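Local coordinates for protein glia-derived nexin (Homo sapiens, PDB 4DY0) that inhibits serine proteases such as thrombin, trypsin and urokinase as a heparin-binding serpin, and promotes neurite extension by blocking thrombin, at residues M200-S205 against R269-L274; F178-T183 against V328-T333; G52-Q57 against A303-I308; Q282-E287 against V317-Q322. One frame throughout, in Å; residues are numbered along the deposited sequence.

Contact 1 of 4, residues M200-S205 against R269-L274; sequences MLAQLS and RVQVIL
Residues 200-205 and 269-274 illustrate a regular antiparallel ladder: Leu-201, Gln-203 and Ser-205 form hydrogen-bonded pairs with Leu-274, Val-272 and Val-270, each closed by two backbone bonds. At one end Leu-201 N lies 2.6 Å from Leu-274 O; at the other Val-270 N meets Ser-205 O at 2.8 Å. Between the pairs, CA-H...O contacts add support, as from Ala-202 CA to Val-272 O (3.1 Å).

Apolar contacts follow on the face of Ala-202 and Ile-273, where Ala-202 CB rests 3.9 Å from Ile-273 CG1. Met-200, extended beyond CG, crosses Ile-273 at about a right angle and sets SD 3.7 Å from its CG2. Leu-204 CD2 packs against Arg-269 CG at 3.4 Å.

A bend at chi2 (-74°) turns the Gln-271 amide along Leu-204, OE1 3.7 Å from its CB, while Gln-271 CG lies 3.8 Å from Leu-204 CG. An alanine here is likely to leave Leu-204 without this flank and freer to turn.

On the opposite face the Gln-203 amide bonds to Ser-176, while Leu-201 and Gln-203 touch Phe-178. The pair belongs to beta-sheet C of the serpin fold: strand 184-189 continues it beyond 200-205, and strand 351-353 runs parallel beyond 269-274.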
loop_
_atom_site.group_PDB
_atom_site.type_symbol
_atom_site.label_atom_id
_atom_site.label_comp_id
_atom_site.label_asym_id
_atom_site.label_seq_id
_atom_site.Cartn_x
_atom_site.Cartn_y
_atom_site.Cartn_z
ATOM N N MET A 200 8.153 20.725 9.202
ATOM C CA MET A 200 6.758 20.651 8.796
ATOM C C MET A 200 6.367 21.678 7.743
ATOM O O MET A 200 6.706 22.856 7.847
ATOM C CB MET A 200 5.837 20.749 10.009
ATOM C CG MET A 200 5.961 19.569 10.949
ATOM S SD MET A 200 4.595 19.493 12.105
ATOM C CE MET A 200 5.167 18.213 13.226
ATOM N N LEU A 201 5.654 21.206 6.726
ATOM C CA LEU A 201 5.082 22.066 5.706
ATOM C C LEU A 201 3.910 22.828 6.302
ATOM O O LEU A 201 3.194 22.304 7.161
ATOM C CB LEU A 201 4.579 21.222 4.536
ATOM C CG LEU A 201 5.484 20.079 4.063
ATOM C CD1 LEU A 201 4.718 19.123 3.161
ATOM C CD2 LEU A 201 6.723 20.611 3.362
ATOM N N ALA A 202 3.711 24.061 5.844
ATOM C CA ALA A 202 2.575 24.866 6.287
ATOM C C ALA A 202 2.046 25.737 5.164
ATOM O O ALA A 202 2.813 26.347 4.426
ATOM C CB ALA A 202 2.964 25.730 7.471
ATOM N N GLN A 203 0.727 25.790 5.038
ATOM C CA GLN A 203 0.093 26.719 4.120
ATOM C C GLN A 203 -1.344 26.982 4.545
ATOM O O GLN A 203 -2.004 26.118 5.125
ATOM C CB GLN A 203 0.126 26.178 2.692
ATOM C CG GLN A 203 -0.993 25.206 2.377
ATOM C CD GLN A 203 -1.003 24.792 0.923
ATOM O OE1 GLN A 203 -1.733 25.361 0.111
ATOM N NE2 GLN A 203 -0.179 23.807 0.581
ATOM N N LEU A 204 -1.816 28.188 4.263
ATOM C CA LEU A 204 -3.197 28.554 4.508
ATOM C C LEU A 204 -3.898 28.524 3.162
ATOM O O LEU A 204 -3.527 29.256 2.245
ATOM C CB LEU A 204 -3.270 29.960 5.101
ATOM C CG LEU A 204 -4.480 30.320 5.965
ATOM C CD1 LEU A 204 -4.547 31.831 6.177
ATOM C CD2 LEU A 204 -5.770 29.804 5.352
ATOM N N SER A 205 -4.903 27.668 3.035
ATOM C CA SER A 205 -5.554 27.462 1.751
ATOM C C SER A 205 -6.873 26.717 1.937
ATOM O O SER A 205 -7.218 26.334 3.054
ATOM C CB SER A 205 -4.619 26.689 0.817
ATOM O OG SER A 205 -5.203 26.485 -0.453
ATOM N N ARG A 269 -11.385 27.016 4.318
ATOM C CA ARG A 269 -10.102 27.676 4.491
ATOM C C ARG A 269 -9.442 27.156 5.760
ATOM O O ARG A 269 -10.015 27.266 6.848
ATOM C CB ARG A 269 -10.330 29.185 4.581
ATOM C CG ARG A 269 -9.077 30.036 4.602
ATOM C CD ARG A 269 -9.418 31.476 4.235
ATOM N NE ARG A 269 -8.598 32.443 4.961
ATOM C CZ ARG A 269 -8.939 32.987 6.128
ATOM N NH1 ARG A 269 -10.089 32.661 6.709
ATOM N NH2 ARG A 269 -8.129 33.858 6.716
ATOM N N VAL A 270 -8.245 26.586 5.622
ATOM C CA VAL A 270 -7.570 25.934 6.743
ATOM C C VAL A 270 -6.065 26.174 6.765
ATOM O O VAL A 270 -5.416 26.170 5.721
ATOM C CB VAL A 270 -7.769 24.409 6.705
ATOM C CG1 VAL A 270 -7.539 23.817 8.086
ATOM C CG2 VAL A 270 -9.154 24.060 6.197
ATOM N N GLN A 271 -5.518 26.376 7.963
ATOM C CA GLN A 271 -4.071 26.361 8.154
ATOM C C GLN A 271 -3.596 24.920 8.312
ATOM O O GLN A 271 -3.821 24.296 9.350
ATOM C CB GLN A 271 -3.671 27.179 9.382
ATOM C CG GLN A 271 -3.112 28.561 9.065
ATOM C CD GLN A 271 -1.703 28.509 8.497
ATOM O OE1 GLN A 271 -1.147 29.532 8.100
ATOM N NE2 GLN A 271 -1.119 27.316 8.459
ATOM N N VAL A 272 -2.951 24.393 7.278
ATOM C CA VAL A 272 -2.462 23.019 7.299
ATOM C C VAL A 272 -1.007 22.971 7.734
ATOM O O VAL A 272 -0.179 23.735 7.246
ATOM C CB VAL A 272 -2.582 22.346 5.919
ATOM C CG1 VAL A 272 -2.091 20.907 5.990
ATOM C CG2 VAL A 272 -4.024 22.398 5.426
ATOM N N ILE A 273 -0.704 22.078 8.665
ATOM C CA ILE A 273 0.665 21.889 9.121
ATOM C C ILE A 273 0.970 20.394 9.155
ATOM O O ILE A 273 0.316 19.626 9.863
ATOM C CB ILE A 273 0.900 22.579 10.471
ATOM C CG1 ILE A 273 0.767 24.095 10.292
ATOM C CG2 ILE A 273 2.271 22.225 11.041
ATOM C CD1 ILE A 273 1.388 24.902 11.398
ATOM N N LEU A 274 1.961 19.999 8.363
ATOM C CA LEU A 274 2.151 18.607 7.969
ATOM C C LEU A 274 3.643 18.283 7.963
ATOM O O LEU A 274 4.436 19.047 7.419
ATOM C CB LEU A 274 1.599 18.430 6.553
ATOM C CG LEU A 274 1.162 17.074 6.012
ATOM C CD1 LEU A 274 1.230 17.105 4.500
ATOM C CD2 LEU A 274 2.025 15.957 6.549
#

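Contact 2 of 4, residues F178-T183 against V328-T333; sequences FQPENT and VSEDGT
Thr-183 and Glu-330 reach each other through two torsions: chi1 of Thr-183 (-62°) turns OG1 back beside its own backbone N, and a bend at chi2 of Glu-330 (93°) swings the carboxylate round to meet it. The two side chains approach from opposite directions, and the hydroxyl donates to Glu-330 OE2 at 2.7 Å, reaching that oxygen on its anti side and a little out of the carboxylate plane. A short 3-10 turn, with Asn-182 N bonded to Gln-179 O and Thr-183 N to Pro-180 O, carries Thr-183 round to this position.

The second link is made by backbone. Phe-178 N gives its hydrogen to Glu-330 O at 3.0 Å. Around it the fit is close: Phe-178 CB lies 3.8 Å from Glu-330 CA, and Glu-330 CB sits 3.4 Å from Phe-178 O.

Glu-330 thus exemplifies a carboxylate shared between two elements, for its OE1 forms a salt bridge with Lys-276 of strand 266-284. The segment it belongs to leaves the end of strand 319-328, where the reactive-centre loop of a serpin begins. Trp-174 meets the Phe-178 ring edge-to-face, and Leu-201 of strand 195-213 touches Phe-178, Thr-183 and Glu-330.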
loop_
_atom_site.group_PDB
_atom_site.type_symbol
_atom_site.label_atom_id
_atom_site.label_comp_id
_atom_site.label_asym_id
_atom_site.label_seq_id
_atom_site.Cartn_x
_atom_site.Cartn_y
_atom_site.Cartn_z
ATOM N N PHE A 178 3.259 23.801 -1.221
ATOM C CA PHE A 178 3.713 24.425 0.014
ATOM C C PHE A 178 4.921 25.291 -0.313
ATOM O O PHE A 178 5.664 24.996 -1.250
ATOM C CB PHE A 178 4.129 23.369 1.036
ATOM C CG PHE A 178 2.993 22.540 1.557
ATOM C CD1 PHE A 178 2.550 21.431 0.853
ATOM C CD2 PHE A 178 2.385 22.853 2.764
ATOM C CE1 PHE A 178 1.513 20.663 1.331
ATOM C CE2 PHE A 178 1.346 22.086 3.252
ATOM C CZ PHE A 178 0.907 20.991 2.535
ATOM N N GLN A 179 5.120 26.354 0.455
ATOM C CA GLN A 179 6.263 27.226 0.240
ATOM C C GLN A 179 7.354 26.987 1.274
ATOM O O GLN A 179 7.092 27.005 2.477
ATOM C CB GLN A 179 5.828 28.692 0.224
ATOM C CG GLN A 179 5.084 29.068 -1.047
ATOM C CD GLN A 179 4.698 30.527 -1.094
ATOM O OE1 GLN A 179 4.125 31.060 -0.145
ATOM N NE2 GLN A 179 5.004 31.184 -2.208
ATOM N N PRO A 180 8.587 26.767 0.795
ATOM C CA PRO A 180 9.756 26.417 1.603
ATOM C C PRO A 180 10.021 27.404 2.739
ATOM O O PRO A 180 10.489 27.003 3.805
ATOM C CB PRO A 180 10.905 26.457 0.590
ATOM C CG PRO A 180 10.258 26.220 -0.725
ATOM C CD PRO A 180 8.921 26.885 -0.633
ATOM N N GLU A 181 9.736 28.682 2.506
ATOM C CA GLU A 181 9.916 29.703 3.534
ATOM C C GLU A 181 9.012 29.418 4.730
ATOM O O GLU A 181 9.296 29.846 5.846
ATOM C CB GLU A 181 9.614 31.099 2.979
ATOM C CG GLU A 181 10.466 31.498 1.783
ATOM C CD GLU A 181 10.011 30.843 0.490
ATOM O OE1 GLU A 181 10.841 30.709 -0.433
ATOM O OE2 GLU A 181 8.826 30.462 0.398
ATOM N N ASN A 182 7.924 28.691 4.488
ATOM C CA ASN A 182 6.972 28.355 5.543
ATOM C C ASN A 182 7.273 27.025 6.227
ATOM O O ASN A 182 6.602 26.652 7.187
ATOM C CB ASN A 182 5.543 28.360 4.996
ATOM C CG ASN A 182 5.116 29.727 4.503
ATOM O OD1 ASN A 182 5.311 30.735 5.183
ATOM N ND2 ASN A 182 4.533 29.772 3.311
ATOM N N THR A 183 8.283 26.314 5.734
ATOM C CA THR A 183 8.659 25.027 6.309
ATOM C C THR A 183 9.565 25.217 7.519
ATOM O O THR A 183 10.716 25.628 7.380
ATOM C CB THR A 183 9.363 24.133 5.277
ATOM O OG1 THR A 183 8.466 23.867 4.193
ATOM C CG2 THR A 183 9.793 22.812 5.912
ATOM N N VAL A 328 6.755 13.093 1.150
ATOM C CA VAL A 328 5.878 14.234 1.323
ATOM C C VAL A 328 6.723 15.500 1.392
ATOM O O VAL A 328 7.496 15.683 2.332
ATOM C CB VAL A 328 5.027 14.085 2.593
ATOM C CG1 VAL A 328 4.155 15.306 2.796
ATOM C CG2 VAL A 328 4.176 12.828 2.497
ATOM N N SER A 329 6.580 16.364 0.390
ATOM C CA SER A 329 7.417 17.558 0.282
ATOM C C SER A 329 6.618 18.799 -0.116
ATOM O O SER A 329 5.389 18.754 -0.198
ATOM C CB SER A 329 8.543 17.320 -0.723
ATOM O OG SER A 329 9.534 18.327 -0.634
ATOM N N GLU A 330 7.328 19.899 -0.367
ATOM C CA GLU A 330 6.709 21.173 -0.735
ATOM C C GLU A 330 6.148 21.174 -2.156
ATOM O O GLU A 330 5.110 21.783 -2.426
ATOM C CB GLU A 330 7.720 22.323 -0.613
ATOM C CG GLU A 330 8.072 22.740 0.807
ATOM C CD GLU A 330 9.302 22.036 1.349
ATOM O OE1 GLU A 330 9.734 21.027 0.753
ATOM O OE2 GLU A 330 9.838 22.495 2.380
ATOM N N ASP A 331 6.847 20.491 -3.058
ATOM C CA ASP A 331 6.628 20.630 -4.502
ATOM C C ASP A 331 5.177 20.477 -4.963
ATOM O O ASP A 331 4.507 19.488 -4.657
ATOM C CB ASP A 331 7.537 19.664 -5.273
ATOM C CG ASP A 331 8.989 19.728 -4.813
ATOM O OD1 ASP A 331 9.887 19.754 -5.680
ATOM O OD2 ASP A 331 9.236 19.750 -3.588
ATOM N N GLY A 332 4.709 21.466 -5.717
ATOM C CA GLY A 332 3.366 21.455 -6.289
ATOM C C GLY A 332 3.237 22.463 -7.420
ATOM O O GLY A 332 4.228 22.826 -8.048
ATOM N N THR A 333 2.015 22.920 -7.675
ATOM C CA THR A 333 1.760 23.889 -8.738
ATOM C C THR A 333 1.669 25.322 -8.214
ATOM O O THR A 333 1.280 25.552 -7.069
ATOM C CB THR A 333 0.472 23.549 -9.508
ATOM O OG1 THR A 333 0.725 22.453 -10.395
ATOM C CG2 THR A 333 0.003 24.750 -10.317
#

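Contact 3 of 4, residues G52-Q57 against A303-I308; sequences GRTKKQ and ANFAKI
Thr-54, in the first turn of a helix, faces Asn-304, which opens an Asx turn in the irregular segment 303-308. The helical backbone is set by Lys-56 N bonding to Gly-52 O and Gln-57 N to Arg-53 O. Gly-52 has a positive phi (51°), and a CB there would collide with Asn-304 ND2, so both conformation and space favour glycine. In the other segment Asn-304 OD1 accepts from Ala-306 N at 3.2 Å, closing that turn and fixing the amide.

The hydrogen bond between the segments runs from Asn-304 N to Thr-54 OG1, 2.9 Å long but bent, with 135° at the hydrogen. The Asn-304 side chain crosses that of Thr-54 at a slant, its CB 3.6 Å from the same OG1. A valine in place of Thr-54 would probably leave the Asn-304 N-H without its acceptor.

Helix 52-62 is tied further to this loop, which precedes strand 319-328: Asn-304 also pairs by backbone with Asp-51, and Arg-53 forms a salt bridge with Asp-296. Chi1 (-64°) puts the Thr-54 hydroxyl beside its backbone N and the methyl anti to that N, with CG2 over one face of the Phe-305 ring, offset toward the rim, 4.1 Å from CZ.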
loop_
_atom_site.group_PDB
_atom_site.type_symbol
_atom_site.label_atom_id
_atom_site.label_comp_id
_atom_site.label_asym_id
_atom_site.label_seq_id
_atom_site.Cartn_x
_atom_site.Cartn_y
_atom_site.Cartn_z
ATOM N N GLY A 52 -6.717 -26.425 -7.120
ATOM C CA GLY A 52 -7.273 -27.122 -5.958
ATOM C C GLY A 52 -7.562 -26.200 -4.785
ATOM O O GLY A 52 -7.965 -25.055 -4.976
ATOM N N ARG A 53 -7.360 -26.703 -3.570
ATOM C CA ARG A 53 -7.596 -25.930 -2.343
ATOM C C ARG A 53 -6.858 -24.597 -2.323
ATOM O O ARG A 53 -7.390 -23.599 -1.851
ATOM C CB ARG A 53 -7.198 -26.746 -1.114
ATOM C CG ARG A 53 -8.367 -27.261 -0.286
ATOM C CD ARG A 53 -8.476 -26.532 1.039
ATOM N NE ARG A 53 -7.272 -26.704 1.856
ATOM C CZ ARG A 53 -7.215 -27.367 3.010
ATOM N NH1 ARG A 53 -8.298 -27.938 3.518
ATOM N NH2 ARG A 53 -6.065 -27.451 3.664
ATOM N N THR A 54 -5.628 -24.582 -2.823
ATOM C CA THR A 54 -4.857 -23.347 -2.849
ATOM C C THR A 54 -5.605 -22.249 -3.599
ATOM O O THR A 54 -5.693 -21.112 -3.127
ATOM C CB THR A 54 -3.475 -23.555 -3.476
ATOM O OG1 THR A 54 -2.715 -24.452 -2.657
ATOM C CG2 THR A 54 -2.737 -22.222 -3.589
ATOM N N LYS A 55 -6.144 -22.596 -4.766
ATOM C CA LYS A 55 -6.932 -21.658 -5.565
ATOM C C LYS A 55 -8.243 -21.310 -4.864
ATOM O O LYS A 55 -8.670 -20.156 -4.857
ATOM C CB LYS A 55 -7.211 -22.248 -6.954
ATOM C CG LYS A 55 -8.022 -21.347 -7.881
ATOM C CD LYS A 55 -8.379 -22.076 -9.170
ATOM C CE LYS A 55 -9.420 -21.320 -9.983
ATOM N NZ LYS A 55 -8.893 -20.044 -10.542
ATOM N N LYS A 56 -8.871 -22.321 -4.269
ATOM C CA LYS A 56 -10.136 -22.153 -3.558
ATOM C C LYS A 56 -10.037 -21.135 -2.409
ATOM O O LYS A 56 -10.895 -20.262 -2.266
ATOM C CB LYS A 56 -10.633 -23.513 -3.046
ATOM C CG LYS A 56 -11.957 -23.472 -2.295
ATOM N N GLN A 57 -8.995 -21.244 -1.592
ATOM C CA GLN A 57 -8.802 -20.295 -0.495
ATOM C C GLN A 57 -8.621 -18.871 -1.017
ATOM O O GLN A 57 -9.213 -17.930 -0.494
ATOM C CB GLN A 57 -7.611 -20.698 0.373
ATOM C CG GLN A 57 -7.809 -22.019 1.103
ATOM C CD GLN A 57 -6.591 -22.423 1.914
ATOM O OE1 GLN A 57 -5.477 -21.956 1.660
ATOM N NE2 GLN A 57 -6.796 -23.302 2.891
ATOM N N ALA A 303 0.632 -26.826 -0.638
ATOM C CA ALA A 303 0.633 -25.830 -1.702
ATOM C C ALA A 303 0.385 -26.479 -3.060
ATOM O O ALA A 303 0.958 -27.520 -3.378
ATOM C CB ALA A 303 1.948 -25.065 -1.709
ATOM N N ASN A 304 -0.468 -25.857 -3.861
ATOM C CA ASN A 304 -0.817 -26.398 -5.166
ATOM C C ASN A 304 -0.770 -25.326 -6.245
ATOM O O ASN A 304 -1.750 -24.619 -6.479
ATOM C CB ASN A 304 -2.203 -27.043 -5.134
ATOM C CG ASN A 304 -2.562 -27.708 -6.447
ATOM O OD1 ASN A 304 -1.991 -27.388 -7.494
ATOM N ND2 ASN A 304 -3.505 -28.647 -6.400
ATOM N N PHE A 305 0.382 -25.204 -6.892
ATOM C CA PHE A 305 0.554 -24.253 -7.974
ATOM C C PHE A 305 0.794 -25.003 -9.276
ATOM O O PHE A 305 1.737 -24.718 -10.010
ATOM C CB PHE A 305 1.717 -23.308 -7.666
ATOM C CG PHE A 305 1.421 -22.331 -6.569
ATOM C CD1 PHE A 305 0.667 -21.192 -6.824
ATOM C CD2 PHE A 305 1.886 -22.547 -5.285
ATOM C CE1 PHE A 305 0.386 -20.290 -5.818
ATOM C CE2 PHE A 305 1.609 -21.642 -4.271
ATOM C CZ PHE A 305 0.858 -20.515 -4.539
ATOM N N ALA A 306 -0.074 -25.967 -9.555
ATOM C CA ALA A 306 0.086 -26.816 -10.725
ATOM C C ALA A 306 0.063 -26.009 -12.014
ATOM O O ALA A 306 0.532 -26.476 -13.048
ATOM C CB ALA A 306 -0.986 -27.905 -10.754
ATOM N N LYS A 307 -0.478 -24.795 -11.954
ATOM C CA LYS A 307 -0.568 -23.954 -13.145
ATOM C C LYS A 307 0.680 -23.093 -13.352
ATOM O O LYS A 307 0.785 -22.353 -14.334
ATOM C CB LYS A 307 -1.840 -23.101 -13.115
ATOM C CG LYS A 307 -3.119 -23.924 -13.204
ATOM C CD LYS A 307 -4.360 -23.047 -13.193
ATOM N N ILE A 308 1.651 -23.227 -12.499
ATOM C CA ILE A 308 2.892 -22.578 -12.653
ATOM C C ILE A 308 3.885 -23.566 -13.230
ATOM O O ILE A 308 4.540 -23.301 -14.190
ATOM C CB ILE A 308 3.455 -22.068 -11.302
ATOM C CG1 ILE A 308 2.710 -20.858 -10.807
ATOM C CG2 ILE A 308 4.886 -21.720 -11.407
ATOM C CD1 ILE A 308 3.124 -20.442 -9.544
#

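Contact 4 of 4, residues Q282-E287 against V317-Q322; sequences QTDLKE and VSHILQ
Asp-284 and His-319 head a polar cluster in which one carboxylate serves three donors. Asp-284 CG stands anti to the backbone N (chi1 -172°), which carries both oxygens across to the 317-322 segment. His-319 ND1 donates to Asp-284 OD2 at 2.7 Å, from above the carboxylate plane; the flat groups are turned 65° against each other. OD1 has two partners on opposite faces of that plane: Ile-320 N at 3.2 Å, on its syn side, and Lys-286 N at 3.3 Å. The latter is a capping bond, tying Asp-284 to the start of helix 286-291.

Lys-286, bent at chi3, sends NZ to Ser-318 O at 2.9 Å, close to the line of that C=O. His-319 NE2 has only a weak bond to Leu-154 O; the carboxylate would favour a protonated ring, though the nearby Lys-286 NZ may oppose it.

Backbone groups are satisfied in the same orderly way. Leu-285 N donates to Ile-320 O almost straight, at 2.8 Å and 175°, while Thr-283 and Gln-322 form an antiparallel hydrogen-bonded pair. The Gln-322 amide is held by Asn-166 and by the backbone N of Ser-35. Apolar contact completes the join, with Leu-285 CD2 3.8 Å from Ile-320 CG2.

Here strands 266-284 and 319-328 lie side by side in beta-sheet A, the sheet that takes up the reactive loop in inhibitory serpins. Strand 162-170 runs parallel along the far edge of 319-328, and helix 36-47 packs on Leu-285, Ile-320 and Gln-322.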
loop_
_atom_site.group_PDB
_atom_site.type_symbol
_atom_site.label_atom_id
_atom_site.label_comp_id
_atom_site.label_asym_id
_atom_site.label_seq_id
_atom_site.Cartn_x
_atom_site.Cartn_y
_atom_site.Cartn_z
ATOM N N GLN A 282 8.675 -2.004 4.771
ATOM C CA GLN A 282 8.608 -3.280 4.090
ATOM C C GLN A 282 7.934 -4.279 5.012
ATOM O O GLN A 282 7.981 -4.139 6.230
ATOM C CB GLN A 282 10.004 -3.773 3.722
ATOM C CG GLN A 282 10.008 -5.149 3.083
ATOM C CD GLN A 282 11.396 -5.749 2.992
ATOM O OE1 GLN A 282 12.335 -5.105 2.517
ATOM N NE2 GLN A 282 11.533 -6.992 3.445
ATOM N N THR A 283 7.309 -5.293 4.436
ATOM C CA THR A 283 6.633 -6.272 5.248
ATOM C C THR A 283 6.457 -7.582 4.498
ATOM O O THR A 283 6.364 -7.602 3.271
ATOM C CB THR A 283 5.259 -5.746 5.708
ATOM O OG1 THR A 283 4.875 -6.406 6.917
ATOM C CG2 THR A 283 4.200 -5.986 4.642
ATOM N N ASP A 284 6.430 -8.678 5.247
ATOM C CA ASP A 284 6.110 -9.979 4.693
ATOM C C ASP A 284 4.624 -10.220 4.911
ATOM O O ASP A 284 4.158 -10.254 6.050
ATOM C CB ASP A 284 6.940 -11.060 5.386
ATOM C CG ASP A 284 6.797 -12.419 4.730
ATOM O OD1 ASP A 284 6.016 -12.537 3.765
ATOM O OD2 ASP A 284 7.462 -13.371 5.186
ATOM N N LEU A 285 3.880 -10.390 3.823
ATOM C CA LEU A 285 2.424 -10.507 3.895
ATOM C C LEU A 285 1.940 -11.876 4.365
ATOM O O LEU A 285 0.756 -12.058 4.638
ATOM C CB LEU A 285 1.804 -10.177 2.534
ATOM C CG LEU A 285 1.409 -8.721 2.270
ATOM C CD1 LEU A 285 2.140 -7.768 3.198
ATOM C CD2 LEU A 285 1.632 -8.347 0.807
ATOM N N LYS A 286 2.855 -12.833 4.467
ATOM C CA LYS A 286 2.493 -14.221 4.773
ATOM C C LYS A 286 1.525 -14.411 5.948
ATOM O O LYS A 286 0.441 -14.971 5.777
ATOM C CB LYS A 286 3.749 -15.073 4.987
ATOM C CG LYS A 286 3.460 -16.491 5.460
ATOM C CD LYS A 286 4.634 -17.420 5.196
ATOM C CE LYS A 286 5.883 -16.955 5.916
ATOM N NZ LYS A 286 7.047 -17.820 5.601
ATOM N N GLU A 287 1.912 -13.961 7.137
ATOM C CA GLU A 287 1.108 -14.220 8.337
ATOM C C GLU A 287 -0.299 -13.612 8.294
ATOM O O GLU A 287 -1.285 -14.302 8.561
ATOM C CB GLU A 287 1.854 -13.791 9.602
ATOM C CG GLU A 287 3.104 -14.615 9.870
ATOM C CD GLU A 287 2.798 -16.094 10.026
ATOM O OE1 GLU A 287 1.910 -16.439 10.837
ATOM O OE2 GLU A 287 3.448 -16.913 9.342
ATOM N N VAL A 317 4.983 -20.894 -1.713
ATOM C CA VAL A 317 5.399 -19.515 -1.518
ATOM C C VAL A 317 6.133 -19.358 -0.191
ATOM O O VAL A 317 5.602 -19.701 0.860
ATOM C CB VAL A 317 4.189 -18.561 -1.542
ATOM C CG1 VAL A 317 4.633 -17.126 -1.297
ATOM C CG2 VAL A 317 3.452 -18.674 -2.865
ATOM N N SER A 318 7.353 -18.838 -0.244
ATOM C CA SER A 318 8.158 -18.672 0.960
ATOM C C SER A 318 7.886 -17.324 1.620
ATOM O O SER A 318 7.795 -17.229 2.843
ATOM C CB SER A 318 9.651 -18.815 0.637
ATOM O OG SER A 318 9.977 -20.142 0.254
ATOM N N HIS A 319 7.759 -16.288 0.799
ATOM C CA HIS A 319 7.537 -14.931 1.281
ATOM C C HIS A 319 6.823 -14.120 0.215
ATOM O O HIS A 319 7.021 -14.340 -0.984
ATOM C CB HIS A 319 8.863 -14.238 1.602
ATOM C CG HIS A 319 9.654 -14.905 2.681
ATOM N ND1 HIS A 319 9.234 -14.950 3.994
ATOM C CD2 HIS A 319 10.849 -15.541 2.647
ATOM C CE1 HIS A 319 10.130 -15.595 4.718
ATOM N NE2 HIS A 319 11.120 -15.965 3.926
ATOM N N ILE A 320 5.990 -13.188 0.663
ATOM C CA ILE A 320 5.379 -12.201 -0.211
ATOM C C ILE A 320 5.761 -10.837 0.332
ATOM O O ILE A 320 5.181 -10.369 1.311
ATOM C CB ILE A 320 3.847 -12.327 -0.235
ATOM C CG1 ILE A 320 3.434 -13.717 -0.729
ATOM C CG2 ILE A 320 3.240 -11.246 -1.119
ATOM C CD1 ILE A 320 1.944 -13.998 -0.608
ATOM N N LEU A 321 6.755 -10.215 -0.293
ATOM C CA LEU A 321 7.330 -8.975 0.218
ATOM C C LEU A 321 6.775 -7.741 -0.471
ATOM O O LEU A 321 6.806 -7.628 -1.698
ATOM C CB LEU A 321 8.847 -8.994 0.065
ATOM C CG LEU A 321 9.533 -10.224 0.655
ATOM C CD1 LEU A 321 10.983 -10.276 0.216
ATOM C CD2 LEU A 321 9.420 -10.229 2.171
ATOM N N GLN A 322 6.266 -6.814 0.332
ATOM C CA GLN A 322 5.812 -5.531 -0.175
ATOM C C GLN A 322 6.605 -4.405 0.471
ATOM O O GLN A 322 6.771 -4.369 1.691
ATOM C CB GLN A 322 4.322 -5.332 0.097
ATOM C CG GLN A 322 3.804 -3.978 -0.357
ATOM C CD GLN A 322 2.307 -3.838 -0.178
ATOM O OE1 GLN A 322 1.827 -3.462 0.896
ATOM N NE2 GLN A 322 1.555 -4.136 -1.238
#

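In the fold
The four contacts form two groups on opposite sides of the molecule's centre. Contacts 1 and 2, with centres 10 Å apart, touch directly: Leu-201 CB lies 3.3 Å from Phe-178 CD2. At the other end contacts 3 and 4 are 18 Å apart between centres and meet where Phe-305 CZ packs 3.6 Å from Val-317 CG2. Long strands bridge the groups: 266-284 serves contacts 1 and 4 (centres 37 Å apart), and 319-328 runs from contact 4 toward contact 2. Contact 1 also adjoins the predicted reactive bond, the side chain of Arg-269 lying about 4 Å from that of Arg-346, whereas contacts 2, 3 and 4 lie away from it.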